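Local coordinates for mucus binding protein (Lactobacillus reuteri, PDB 3I57) that probably mediates adhesion to mucus from the bacterial cell wall, this chain being one type 2 repeat that also shows immunoglobulin-binding activity, at residues A[148-153]-A[177-182]. Numbering follows the deposited sequence.
Sequences LTSPTI and LTVIYT
Tyr181 reaches out from strand 176-183 and donates a hydrogen bond from its phenolic hydroxyl to the backbone of the loop that follows strand 148-149, a worked example of one aromatic side chain tethering a loop to a sheet. The bond from Tyr181 OH to Pro151 O is short, 2.6 Å, and arrives in the carbonyl plane on a lone pair, with a C=O...donor angle of 132°. This carbonyl lies at the ring's edge, while Ile153 comes down over one face: its CD1 sits 3.8 Å from the centroid of the Tyr181 ring, 9° off the normal, a CH-pi contact. An extended side chain (chi2 -175°) carries that methyl over the ring centre. Around the hydroxyl, Pro151 CD approaches Tyr181 OH to 3.3 Å and Ser150 CB lies 3.4 Å from the same oxygen. A phenylalanine here would keep the ring under Ile153 but would probably leave Pro151 O without its donor and the loop less firmly tied. Further along, Ser150 OG rests against both methyls of Val179, 3.7 Å from CG1, while its hydrogen bond goes to Glu160 O. The contact lies within the Muc B2-like part of the beta-grasp repeat, far from the calcium site; Pro158 of strand 156-158 packs on Ser150, Val179 and Tyr181, and Tyr102 of strand 93-104 touches Ser150 and Val179.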
ATOM      1  N   LEU A 148     -31.594 -12.194   2.095  1.00 12.04           N
ATOM      2  CA  LEU A 148     -32.111 -12.291   3.458  1.00 11.33           C
ATOM      3  C   LEU A 148     -33.626 -12.415   3.434  1.00 10.32           C
ATOM      4  O   LEU A 148     -34.316 -11.551   2.922  1.00  9.98           O
ATOM      5  CB  LEU A 148     -31.704 -11.059   4.263  1.00 11.29           C
ATOM      6  CG  LEU A 148     -30.198 -10.831   4.346  1.00 12.27           C
ATOM      7  CD1 LEU A 148     -29.868  -9.652   5.254  1.00 12.83           C
ATOM      8  CD2 LEU A 148     -29.483 -12.109   4.832  1.00 10.67           C
ATOM      9  N   THR A 149     -34.131 -13.524   3.961  1.00 11.04           N
ATOM     10  CA  THR A 149     -35.561 -13.768   3.931  1.00 11.22           C
ATOM     11  C   THR A 149     -36.176 -13.165   5.172  1.00 10.21           C
ATOM     12  O   THR A 149     -35.757 -13.455   6.299  1.00  9.96           O
ATOM     13  CB  THR A 149     -35.879 -15.258   3.902  1.00 11.61           C
ATOM     14  OG1 THR A 149     -35.247 -15.853   2.756  1.00 13.16           O
ATOM     15  CG2 THR A 149     -37.404 -15.480   3.805  1.00 11.36           C
ATOM     16  N   SER A 150     -37.149 -12.300   4.962  1.00 11.05           N
ATOM     17  CA  SER A 150     -37.838 -11.698   6.088  1.00 11.62           C
ATOM     18  C   SER A 150     -38.637 -12.795   6.810  1.00 12.44           C
ATOM     19  O   SER A 150     -39.234 -13.672   6.167  1.00 12.44           O
ATOM     20  CB  SER A 150     -38.756 -10.567   5.608  1.00 11.43           C
ATOM     21  OG  SER A 150     -37.999  -9.560   4.922  1.00 11.01           O
ATOM     22  N   PRO A 151     -38.624 -12.763   8.142  1.00 12.76           N
ATOM     23  CA  PRO A 151     -39.352 -13.785   8.894  1.00 13.69           C
ATOM     24  C   PRO A 151     -40.849 -13.721   8.683  1.00 14.49           C
ATOM     25  O   PRO A 151     -41.406 -12.661   8.393  1.00 15.19           O
ATOM     26  CB  PRO A 151     -39.034 -13.455  10.363  1.00 13.49           C
ATOM     27  CG  PRO A 151     -38.440 -12.054  10.364  1.00 13.78           C
ATOM     28  CD  PRO A 151     -37.788 -11.907   9.006  1.00 12.80           C
ATOM     29  N   THR A 152     -41.497 -14.861   8.874  1.00 16.13           N
ATOM     30  CA  THR A 152     -42.955 -14.933   8.814  1.00 17.73           C
ATOM     31  C   THR A 152     -43.523 -14.659  10.192  1.00 17.94           C
ATOM     32  O   THR A 152     -43.142 -15.296  11.166  1.00 18.78           O
ATOM     33  CB  THR A 152     -43.389 -16.310   8.335  1.00 17.58           C
ATOM     34  OG1 THR A 152     -42.918 -16.484   6.997  1.00 19.27           O
ATOM     35  CG2 THR A 152     -44.930 -16.464   8.393  1.00 17.87           C
ATOM     36  N   ILE A 153     -44.402 -13.674  10.268  1.00 18.98           N
ATOM     37  CA  ILE A 153     -45.032 -13.299  11.520  1.00 19.92           C
ATOM     38  C   ILE A 153     -46.544 -13.440  11.322  1.00 20.76           C
ATOM     39  O   ILE A 153     -47.138 -12.746  10.497  1.00 20.74           O
ATOM     40  CB  ILE A 153     -44.633 -11.858  11.919  1.00 20.21           C
ATOM     41  CG1 ILE A 153     -43.108 -11.717  11.913  1.00 19.41           C
ATOM     42  CG2 ILE A 153     -45.189 -11.475  13.306  1.00 19.96           C
ATOM     43  CD1 ILE A 153     -42.593 -10.383  12.413  1.00 16.18           C
ATOM     44  N   LEU A 177     -31.394  -0.968   6.121  1.00  7.27           N
ATOM     45  CA  LEU A 177     -32.724  -0.708   5.592  1.00  7.90           C
ATOM     46  C   LEU A 177     -33.742  -1.367   6.470  1.00  8.28           C
ATOM     47  O   LEU A 177     -33.382  -2.176   7.289  1.00  7.99           O
ATOM     48  CB  LEU A 177     -32.846  -1.208   4.142  1.00  8.42           C
ATOM     49  CG  LEU A 177     -32.705  -2.708   3.909  1.00  9.18           C
ATOM     50  CD1 LEU A 177     -34.065  -3.393   3.787  1.00 11.57           C
ATOM     51  CD2 LEU A 177     -31.880  -2.986   2.637  1.00 10.00           C
ATOM     52  N   THR A 178     -35.002  -0.976   6.332  1.00  8.43           N
ATOM     53  CA  THR A 178     -36.055  -1.496   7.181  1.00  8.86           C
ATOM     54  C   THR A 178     -37.161  -2.123   6.350  1.00  9.02           C
ATOM     55  O   THR A 178     -37.658  -1.514   5.417  1.00  9.94           O
ATOM     56  CB  THR A 178     -36.691  -0.371   8.027  1.00  8.97           C
ATOM     57  OG1 THR A 178     -35.683   0.255   8.823  1.00  8.03           O
ATOM     58  CG2 THR A 178     -37.766  -0.971   8.962  1.00  9.08           C
ATOM     59  N   VAL A 179     -37.508  -3.349   6.706  1.00  9.40           N
ATOM     60  CA  VAL A 179     -38.671  -4.065   6.211  1.00  9.44           C
ATOM     61  C   VAL A 179     -39.805  -3.761   7.222  1.00 10.09           C
ATOM     62  O   VAL A 179     -39.572  -3.815   8.431  1.00  9.15           O
ATOM     63  CB  VAL A 179     -38.329  -5.563   6.130  1.00  8.57           C
ATOM     64  CG1 VAL A 179     -39.580  -6.437   5.968  1.00 10.11           C
ATOM     65  CG2 VAL A 179     -37.362  -5.821   4.933  1.00 10.37           C
ATOM     66  N   ILE A 180     -40.995  -3.414   6.722  1.00 10.67           N
ATOM     67  CA  ILE A 180     -42.143  -3.005   7.559  1.00 11.87           C
ATOM     68  C   ILE A 180     -43.225  -4.075   7.446  1.00 12.38           C
ATOM     69  O   ILE A 180     -43.498  -4.553   6.336  1.00 13.02           O
ATOM     70  CB  ILE A 180     -42.757  -1.673   7.051  1.00 12.96           C
ATOM     71  CG1 ILE A 180     -41.807  -0.513   7.295  1.00 13.30           C
ATOM     72  CG2 ILE A 180     -44.105  -1.392   7.743  1.00 12.27           C
ATOM     73  CD1 ILE A 180     -42.269   0.782   6.725  1.00 19.80           C
ATOM     74  N   TYR A 181     -43.819  -4.467   8.578  1.00 11.92           N
ATOM     75  CA  TYR A 181     -44.852  -5.497   8.599  1.00 12.96           C
ATOM     76  C   TYR A 181     -46.216  -4.854   8.753  1.00 14.28           C
ATOM     77  O   TYR A 181     -46.437  -4.043   9.665  1.00 14.29           O
ATOM     78  CB  TYR A 181     -44.638  -6.516   9.742  1.00 13.18           C
ATOM     79  CG  TYR A 181     -43.563  -7.516   9.444  1.00 12.33           C
ATOM     80  CD1 TYR A 181     -42.217  -7.195   9.633  1.00 13.16           C
ATOM     81  CD2 TYR A 181     -43.876  -8.752   8.901  1.00 11.79           C
ATOM     82  CE1 TYR A 181     -41.226  -8.093   9.322  1.00 10.90           C
ATOM     83  CE2 TYR A 181     -42.893  -9.663   8.597  1.00 11.20           C
ATOM     84  CZ  TYR A 181     -41.562  -9.323   8.796  1.00  9.83           C
ATOM     85  OH  TYR A 181     -40.599 -10.239   8.472  1.00 11.92           O
ATOM     86  N   THR A 182     -47.111  -5.207   7.839  1.00 16.21           N
ATOM     87  CA  THR A 182     -48.450  -4.639   7.796  1.00 17.56           C
ATOM     88  C   THR A 182     -49.471  -5.732   8.101  1.00 17.95           C
ATOM     89  O   THR A 182     -49.349  -6.863   7.643  1.00 17.70           O
ATOM     90  CB  THR A 182     -48.724  -4.010   6.418  1.00 17.96           C
ATOM     91  OG1 THR A 182     -47.854  -2.883   6.225  1.00 18.95           O
ATOM     92  CG2 THR A 182     -50.168  -3.542   6.313  1.00 20.01           C
TER